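Local structure of transcriptional regulator (Pyrococcus horikoshii, 1UDD) at residues Ala58-Lys63 with Ala119-Gly124; Asn125-Leu130 with Lys180-Ser185; Gln28-Thr33 with Asp149-Asn154. The protein is of unconfirmed function but belongs to the TENA/THI-4/PQQC family of all-helical proteins, as a TenA homologue that assembles from four chains. One frame throughout, in Å; residues are numbered along the deposited sequence.

Interaction 1 (Ala58-Lys63 with Ala119-Gly124)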
loop_
_atom_site.group_PDB
_atom_site.type_symbol
_atom_site.label_atom_id
_atom_site.label_comp_id
_atom_site.label_asym_id
_atom_site.label_seq_id
_atom_site.Cartn_x
_atom_site.Cartn_y
_atom_site.Cartn_z
ATOM N N ALA A 58 6.156 -5.839 7.949
ATOM C CA ALA A 58 6.639 -4.519 7.565
ATOM C C ALA A 58 5.442 -3.613 7.220
ATOM O O ALA A 58 5.373 -2.478 7.673
ATOM C CB ALA A 58 7.597 -4.625 6.367
ATOM N N VAL A 59 4.503 -4.112 6.421
ATOM C CA VAL A 59 3.336 -3.294 6.074
ATOM C C VAL A 59 2.534 -2.927 7.338
ATOM O O VAL A 59 2.169 -1.766 7.539
ATOM C CB VAL A 59 2.412 -4.015 5.077
ATOM C CG1 VAL A 59 1.159 -3.190 4.856
ATOM C CG2 VAL A 59 3.145 -4.242 3.764
ATOM N N ILE A 60 2.260 -3.904 8.193
ATOM C CA ILE A 60 1.528 -3.596 9.421
ATOM C C ILE A 60 2.284 -2.509 10.199
ATOM O O ILE A 60 1.697 -1.512 10.641
ATOM C CB ILE A 60 1.369 -4.839 10.318
ATOM C CG1 ILE A 60 0.499 -5.877 9.613
ATOM C CG2 ILE A 60 0.743 -4.436 11.667
ATOM C CD1 ILE A 60 0.326 -7.150 10.403
ATOM N N SER A 61 3.594 -2.668 10.327
ATOM C CA SER A 61 4.371 -1.676 11.067
ATOM C C SER A 61 4.317 -0.297 10.411
ATOM O O SER A 61 4.258 0.732 11.097
ATOM C CB SER A 61 5.826 -2.119 11.208
ATOM O OG SER A 61 6.543 -1.829 10.032
ATOM N N SER A 62 4.327 -0.268 9.084
ATOM C CA SER A 62 4.299 1.002 8.372
ATOM C C SER A 62 3.028 1.827 8.650
ATOM O O SER A 62 3.010 3.044 8.462
ATOM C CB SER A 62 4.420 0.738 6.871
ATOM O OG SER A 62 3.209 0.208 6.352
ATOM N N LYS A 63 1.985 1.162 9.132
ATOM C CA LYS A 63 0.695 1.794 9.391
ATOM C C LYS A 63 0.380 1.985 10.871
ATOM O O LYS A 63 -0.511 2.747 11.243
ATOM C CB LYS A 63 -0.401 0.948 8.731
ATOM C CG LYS A 63 -0.139 0.721 7.242
ATOM C CD LYS A 63 -1.005 -0.403 6.647
ATOM C CE LYS A 63 -2.497 -0.112 6.699
ATOM N NZ LYS A 63 -3.264 -1.209 6.010
ATOM N N ALA A 119 -1.813 -9.167 1.649
ATOM C CA ALA A 119 -3.054 -8.520 1.235
ATOM C C ALA A 119 -3.890 -8.058 2.436
ATOM O O ALA A 119 -4.499 -6.975 2.412
ATOM C CB ALA A 119 -3.872 -9.469 0.359
ATOM N N THR A 120 -3.930 -8.875 3.480
ATOM C CA THR A 120 -4.710 -8.528 4.670
ATOM C C THR A 120 -4.073 -7.371 5.434
ATOM O O THR A 120 -4.769 -6.488 5.952
ATOM C CB THR A 120 -4.883 -9.751 5.584
ATOM O OG1 THR A 120 -5.424 -10.830 4.818
ATOM C CG2 THR A 120 -5.847 -9.448 6.713
ATOM N N ALA A 121 -2.744 -7.364 5.491
ATOM C CA ALA A 121 -2.019 -6.282 6.151
ATOM C C ALA A 121 -2.285 -4.963 5.402
ATOM O O ALA A 121 -2.427 -3.897 6.003
ATOM C CB ALA A 121 -0.530 -6.578 6.134
ATOM N N TYR A 122 -2.343 -5.047 4.078
ATOM C CA TYR A 122 -2.567 -3.873 3.258
ATOM C C TYR A 122 -3.978 -3.305 3.349
ATOM O O TYR A 122 -4.167 -2.108 3.555
ATOM C CB TYR A 122 -2.237 -4.175 1.781
ATOM C CG TYR A 122 -2.699 -3.070 0.856
ATOM C CD1 TYR A 122 -3.954 -3.123 0.261
ATOM C CD2 TYR A 122 -1.927 -1.909 0.675
ATOM C CE1 TYR A 122 -4.445 -2.052 -0.486
ATOM C CE2 TYR A 122 -2.411 -0.827 -0.060
ATOM C CZ TYR A 122 -3.677 -0.905 -0.640
ATOM O OH TYR A 122 -4.195 0.160 -1.355
ATOM N N LYS A 123 -4.980 -4.147 3.193
ATOM C CA LYS A 123 -6.326 -3.615 3.227
ATOM C C LYS A 123 -6.954 -3.349 4.574
ATOM O O LYS A 123 -7.823 -2.483 4.666
ATOM C CB LYS A 123 -7.267 -4.473 2.384
ATOM C CG LYS A 123 -7.221 -5.928 2.671
ATOM C CD LYS A 123 -8.097 -6.668 1.682
ATOM C CE LYS A 123 -7.990 -8.159 1.895
ATOM N NZ LYS A 123 -9.062 -8.869 1.167
ATOM N N GLY A 124 -6.493 -4.022 5.624
ATOM C CA GLY A 124 -7.127 -3.823 6.925
ATOM C C GLY A 124 -6.340 -3.008 7.909
ATOM O O GLY A 124 -5.190 -2.647 7.620
#
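The last turns of helix 36-63 and helix 108-123 run side by side and nearly parallel, their axes 8.7 Å apart at an angle of 12°, with the CA atoms of I60 and A121 nearest each other. The methyl of A121 meets two aliphatic side chains. I60 CG1 touches A121 CB at 3.7 Å, and V59 CG1 lies 4.0 Å from A121 CB. Being anti to the backbone N of its own residue (chi1 175°), V59 CG1 also comes against the A121 carbonyl. K63 reaches across with a chain bent at chi3 (63°), so that its ammonium meets the C-terminal end of the other helix. There K63 NZ donates to A121 O at 2.8 Å, in the carbonyl plane. A second bond of 2.8 Å joins K63 NZ to Y122 O, approached from above its carbonyl plane. The third runs 2.9 Å from K63 NZ to G124 O, just past the helix end. The Y122 hydroxyl has its partner elsewhere, S62 of the second subunit, and the Y122 ring meets Y122 of the fourth. Three carbonyls thus share one ammonium, so that K63 ties the C-terminal end of helix 108-123 to helix 36-63. The positive charge sits where the helix dipole is negative, which probably favours the protonated lysine.

Interaction 2 (Asn125-Leu130 with Lys180-Ser185)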
loop_
_atom_site.group_PDB
_atom_site.type_symbol
_atom_site.label_atom_id
_atom_site.label_comp_id
_atom_site.label_asym_id
_atom_site.label_seq_id
_atom_site.Cartn_x
_atom_site.Cartn_y
_atom_site.Cartn_z
ATOM N N ASN A 125 -6.954 -2.701 9.057
ATOM C CA ASN A 125 -6.277 -1.947 10.115
ATOM C C ASN A 125 -5.210 -2.873 10.739
ATOM O O ASN A 125 -5.048 -4.022 10.289
ATOM C CB ASN A 125 -7.280 -1.474 11.186
ATOM C CG ASN A 125 -8.143 -2.607 11.740
ATOM O OD1 ASN A 125 -7.662 -3.720 11.972
ATOM N ND2 ASN A 125 -9.432 -2.315 11.967
ATOM N N ILE A 126 -4.500 -2.412 11.769
ATOM C CA ILE A 126 -3.445 -3.244 12.360
ATOM C C ILE A 126 -3.953 -4.507 13.038
ATOM O O ILE A 126 -3.314 -5.562 12.962
ATOM C CB ILE A 126 -2.586 -2.461 13.368
ATOM C CG1 ILE A 126 -3.347 -2.263 14.665
ATOM C CG2 ILE A 126 -2.202 -1.116 12.770
ATOM C CD1 ILE A 126 -2.455 -2.103 15.870
ATOM N N ILE A 127 -5.107 -4.417 13.691
ATOM C CA ILE A 127 -5.675 -5.593 14.350
ATOM C C ILE A 127 -6.008 -6.664 13.319
ATOM O O ILE A 127 -5.760 -7.871 13.524
ATOM C CB ILE A 127 -6.952 -5.241 15.122
ATOM C CG1 ILE A 127 -6.617 -4.240 16.223
ATOM C CG2 ILE A 127 -7.556 -6.503 15.723
ATOM C CD1 ILE A 127 -5.575 -4.757 17.219
ATOM N N GLU A 128 -6.572 -6.242 12.196
ATOM C CA GLU A 128 -6.894 -7.215 11.150
ATOM C C GLU A 128 -5.605 -7.810 10.565
ATOM O O GLU A 128 -5.527 -9.000 10.270
ATOM C CB GLU A 128 -7.727 -6.536 10.061
ATOM C CG GLU A 128 -9.015 -5.974 10.612
ATOM C CD GLU A 128 -9.790 -5.138 9.610
ATOM O OE1 GLU A 128 -9.181 -4.284 8.935
ATOM O OE2 GLU A 128 -11.021 -5.315 9.515
ATOM N N GLY A 129 -4.582 -6.983 10.407
ATOM C CA GLY A 129 -3.335 -7.489 9.860
ATOM C C GLY A 129 -2.748 -8.514 10.804
ATOM O O GLY A 129 -2.415 -9.625 10.387
ATOM N N LEU A 130 -2.635 -8.156 12.082
ATOM C CA LEU A 130 -2.086 -9.063 13.080
ATOM C C LEU A 130 -2.904 -10.348 13.192
ATOM O O LEU A 130 -2.346 -11.450 13.328
ATOM C CB LEU A 130 -2.018 -8.356 14.441
ATOM C CG LEU A 130 -1.015 -7.208 14.505
ATOM C CD1 LEU A 130 -1.159 -6.466 15.848
ATOM C CD2 LEU A 130 0.408 -7.764 14.331
ATOM N N LYS A 180 -2.577 -10.167 23.226
ATOM C CA LYS A 180 -2.947 -9.058 24.090
ATOM C C LYS A 180 -3.267 -7.835 23.248
ATOM O O LYS A 180 -4.230 -7.117 23.511
ATOM C CB LYS A 180 -1.822 -8.730 25.072
ATOM C CG LYS A 180 -2.078 -7.454 25.867
ATOM C CD LYS A 180 -0.971 -7.218 26.894
ATOM C CE LYS A 180 -1.265 -6.014 27.782
ATOM N NZ LYS A 180 -0.292 -5.932 28.911
ATOM N N ILE A 181 -2.454 -7.596 22.229
ATOM C CA ILE A 181 -2.705 -6.473 21.366
ATOM C C ILE A 181 -4.063 -6.636 20.687
ATOM O O ILE A 181 -4.890 -5.728 20.717
ATOM C CB ILE A 181 -1.599 -6.327 20.326
ATOM C CG1 ILE A 181 -0.307 -5.896 21.039
ATOM C CG2 ILE A 181 -2.025 -5.301 19.274
ATOM C CD1 ILE A 181 0.943 -5.934 20.168
ATOM N N ILE A 182 -4.310 -7.792 20.098
ATOM C CA ILE A 182 -5.595 -8.005 19.447
ATOM C C ILE A 182 -6.745 -7.915 20.472
ATOM O O ILE A 182 -7.778 -7.302 20.205
ATOM C CB ILE A 182 -5.628 -9.381 18.728
ATOM C CG1 ILE A 182 -4.683 -9.346 17.525
ATOM C CG2 ILE A 182 -7.061 -9.734 18.304
ATOM C CD1 ILE A 182 -4.393 -10.711 16.940
ATOM N N ASP A 183 -6.548 -8.482 21.658
ATOM C CA ASP A 183 -7.614 -8.467 22.662
ATOM C C ASP A 183 -7.924 -7.134 23.321
ATOM O O ASP A 183 -9.005 -6.965 23.866
ATOM C CB ASP A 183 -7.354 -9.521 23.746
ATOM C CG ASP A 183 -7.607 -10.930 23.247
ATOM O OD1 ASP A 183 -8.619 -11.123 22.539
ATOM O OD2 ASP A 183 -6.813 -11.844 23.564
ATOM N N SER A 184 -6.994 -6.186 23.264
ATOM C CA SER A 184 -7.230 -4.879 23.880
ATOM C C SER A 184 -7.914 -3.933 22.900
ATOM O O SER A 184 -8.084 -2.753 23.186
ATOM C CB SER A 184 -5.908 -4.260 24.351
ATOM O OG SER A 184 -5.086 -3.892 23.251
ATOM N N SER A 185 -8.307 -4.462 21.745
ATOM C CA SER A 185 -8.966 -3.666 20.721
ATOM C C SER A 185 -10.477 -3.629 20.919
ATOM O O SER A 185 -11.012 -4.210 21.867
ATOM C CB SER A 185 -8.668 -4.235 19.334
ATOM O OG SER A 185 -9.252 -5.515 19.197
#
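I182 O is gripped twice by S185, from the hydroxyl and from the backbone. S185 OG donates to I182 O at 2.5 Å, in the carbonyl plane, and S185 N reaches the same oxygen at 3.3 Å. These bonds lie at the C-terminal end of helix 169-183, where S185 CB lies 3.7 Å from I127 CG1. No hydrogen bond crosses the contact; the two segments meet mainly through aliphatic side chains, with S185 CB joining them. I127 is the central side chain. Both of its torsions are near -60°, which folds CD1 over the last helical turn, I127 CD1 lying 3.7 Å from I181 O and close to the CA of I182. Its other branch, I127 CG2, faces I182 CG2 at 4.2 Å, the two side chains lying obliquely to each other. One turn further along, L130 crosses I181 at about a right angle, with L130 CD1 set 3.7 Å from I181 CG2. I182 CD1 reaches back to the backbone and CB of L130, so the two isoleucines meet different parts of the leucine, I181 its CD1 and I182 its CB. The start of helix 126-146 is fixed by a capping box: E128 N donates to N125 OD1 at 2.8 Å, nearly along the C=O axis, and N125 N returns a bond to E128 OE1 at 2.7 Å. The other carboxylate oxygen, E128 OE2, forms a salt bridge with R192 of helix 190-213. That helix also lies beside I127 through L193. Helix 5-11 packs on I182 and S185 through I5, while helix 68-79 touches I126 and I181 through L68, so three further helices border the contact near the end of the bundle.

Interaction 3 (Gln28-Thr33 with Asp149-Asn154)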
loop_
_atom_site.group_PDB
_atom_site.type_symbol
_atom_site.label_atom_id
_atom_site.label_comp_id
_atom_site.label_asym_id
_atom_site.label_seq_id
_atom_site.Cartn_x
_atom_site.Cartn_y
_atom_site.Cartn_z
ATOM N N GLN A 28 3.673 -37.007 12.684
ATOM C CA GLN A 28 4.909 -37.740 12.429
ATOM C C GLN A 28 6.171 -36.946 12.726
ATOM O O GLN A 28 7.193 -37.521 13.118
ATOM C CB GLN A 28 4.936 -38.243 10.989
ATOM C CG GLN A 28 4.034 -39.434 10.773
ATOM C CD GLN A 28 4.087 -39.946 9.357
ATOM O OE1 GLN A 28 5.148 -39.975 8.733
ATOM N NE2 GLN A 28 2.942 -40.368 8.843
ATOM N N LEU A 29 6.101 -35.631 12.555
ATOM C CA LEU A 29 7.263 -34.794 12.807
ATOM C C LEU A 29 7.552 -34.814 14.301
ATOM O O LEU A 29 8.702 -34.939 14.715
ATOM C CB LEU A 29 7.005 -33.343 12.359
ATOM C CG LEU A 29 8.198 -32.467 11.945
ATOM C CD1 LEU A 29 7.712 -31.027 11.784
ATOM C CD2 LEU A 29 9.312 -32.518 12.969
ATOM N N TYR A 30 6.503 -34.695 15.109
ATOM C CA TYR A 30 6.670 -34.676 16.555
ATOM C C TYR A 30 6.936 -36.041 17.174
ATOM O O TYR A 30 7.592 -36.134 18.207
ATOM C CB TYR A 30 5.465 -34.000 17.230
ATOM C CG TYR A 30 5.556 -32.480 17.237
ATOM C CD1 TYR A 30 5.271 -31.727 16.091
ATOM C CD2 TYR A 30 5.989 -31.804 18.376
ATOM C CE1 TYR A 30 5.423 -30.330 16.086
ATOM C CE2 TYR A 30 6.148 -30.417 18.381
ATOM C CZ TYR A 30 5.868 -29.685 17.237
ATOM O OH TYR A 30 6.068 -28.316 17.255
ATOM N N SER A 31 6.445 -37.100 16.552
ATOM C CA SER A 31 6.690 -38.434 17.096
ATOM C C SER A 31 8.108 -38.861 16.727
ATOM O O SER A 31 8.763 -39.575 17.480
ATOM C CB SER A 31 5.697 -39.446 16.531
ATOM O OG SER A 31 5.940 -39.656 15.150
ATOM N N GLY A 32 8.576 -38.410 15.568
ATOM C CA GLY A 32 9.915 -38.745 15.113
ATOM C C GLY A 32 9.867 -39.718 13.958
ATOM O O GLY A 32 10.892 -40.202 13.485
ATOM N N THR A 33 8.655 -39.986 13.496
ATOM C CA THR A 33 8.402 -40.917 12.406
ATOM C C THR A 33 8.486 -40.317 11.003
ATOM O O THR A 33 8.644 -41.036 10.014
ATOM C CB THR A 33 7.016 -41.554 12.617
ATOM O OG1 THR A 33 7.124 -42.569 13.624
ATOM C CG2 THR A 33 6.476 -42.154 11.341
ATOM N N ASP A 149 4.729 -34.323 24.883
ATOM C CA ASP A 149 5.244 -35.619 25.321
ATOM C C ASP A 149 5.996 -36.358 24.216
ATOM O O ASP A 149 7.109 -36.839 24.438
ATOM C CB ASP A 149 4.092 -36.480 25.863
ATOM C CG ASP A 149 2.886 -36.517 24.923
ATOM O OD1 ASP A 149 2.433 -35.443 24.458
ATOM O OD2 ASP A 149 2.379 -37.629 24.659
ATOM N N LYS A 150 5.390 -36.444 23.033
ATOM C CA LYS A 150 6.013 -37.113 21.895
ATOM C C LYS A 150 7.354 -36.467 21.564
ATOM O O LYS A 150 8.302 -37.139 21.146
ATOM C CB LYS A 150 5.142 -37.009 20.642
ATOM C CG LYS A 150 3.794 -37.689 20.682
ATOM C CD LYS A 150 3.191 -37.663 19.273
ATOM C CE LYS A 150 1.814 -38.298 19.235
ATOM N NZ LYS A 150 0.857 -37.549 20.103
ATOM N N LEU A 151 7.424 -35.153 21.739
ATOM C CA LEU A 151 8.643 -34.433 21.425
ATOM C C LEU A 151 9.758 -34.817 22.380
ATOM O O LEU A 151 10.842 -35.201 21.945
ATOM C CB LEU A 151 8.397 -32.923 21.484
ATOM C CG LEU A 151 9.358 -32.032 20.691
ATOM C CD1 LEU A 151 8.944 -30.598 20.863
ATOM C CD2 LEU A 151 10.786 -32.216 21.162
ATOM N N ARG A 152 9.488 -34.721 23.680
ATOM C CA ARG A 152 10.489 -35.049 24.691
ATOM C C ARG A 152 10.948 -36.498 24.565
ATOM O O ARG A 152 11.838 -36.945 25.286
ATOM C CB ARG A 152 9.940 -34.796 26.107
ATOM C CG ARG A 152 8.933 -35.828 26.618
ATOM C CD ARG A 152 8.882 -35.845 28.157
ATOM N NE ARG A 152 7.674 -35.243 28.725
ATOM C CZ ARG A 152 7.314 -33.972 28.573
ATOM N NH1 ARG A 152 8.063 -33.138 27.862
ATOM N NH2 ARG A 152 6.205 -33.530 29.141
ATOM N N ASP A 153 10.354 -37.223 23.627
ATOM C CA ASP A 153 10.699 -38.617 23.431
ATOM C C ASP A 153 11.036 -38.932 21.971
ATOM O O ASP A 153 11.191 -40.094 21.603
ATOM C CB ASP A 153 9.531 -39.479 23.908
ATOM C CG ASP A 153 9.954 -40.868 24.281
ATOM O OD1 ASP A 153 10.262 -41.662 23.369
ATOM O OD2 ASP A 153 9.989 -41.165 25.492
ATOM N N ASN A 154 11.157 -37.892 21.147
ATOM C CA ASN A 154 11.467 -38.056 19.727
ATOM C C ASN A 154 12.907 -38.540 19.514
ATOM O O ASN A 154 13.860 -37.944 20.022
ATOM C CB ASN A 154 11.258 -36.728 18.995
ATOM C CG ASN A 154 11.294 -36.877 17.474
ATOM O OD1 ASN A 154 12.186 -37.521 16.921
ATOM N ND2 ASN A 154 10.324 -36.264 16.795
#
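N154 closes a type I beta turn, L151-N154, and sends its side chain toward Y30 and G32, at the end of helix 24-31, which finishes in an ST turn (T33 N to S31 OG). With CG anti to the backbone N (chi1 -169°), N154 CB passes 3.8 Å from Y30 O and N154 CG settles 3.3 Å from G32 CA. OD1 lies beside the same CA but takes its hydrogen bond from the backbone N of I156. N154 ND2, at the tip, gives a weak, bent bond to Y30 O, 3.1 Å long with an angle of 138° at the hydrogen. G32 has no side chain, and a CB there would run into N154 OD1, so the amide can lie against its CA. Much of the rest is apolar. L151 CD1 meets the Y30 ring obliquely, 3.7 Å from Y30 CE2, while the ring of H147 meets that ring with its plane turned by about 30°. K150 lays its aliphatic chain past S31, and its NZ turns off to a weak bond with H147. Helix 157-164 touches N154 through Y159, and R160 donates to N154 O. K150 CB sits 3.6 Å from Y30 O, the same carbonyl that receives ND2.

Overall arrangement
Interactions 1 and 2 are neighbours at one end of the helical bundle, their centres 12 Å apart. Segments 119-124 and 125-130 follow each other directly, so the turn between helices 108-123 and 126-146 serves both. I60 bridges them, I60 CD1 lying 3.4 Å from G129 C. Interaction 3 lies on the opposite side of the chain's centre, 36 Å from interaction 1 and 34 Å from interaction 2 between centres; its nearest atoms are about 19 Å from interaction 2. Helix 126-146 spans that gap, beginning in interaction 2 and ending just before helix 148-151. Interaction 1 alone of the three is touched by other subunits, which ties it to the four-chain assembly.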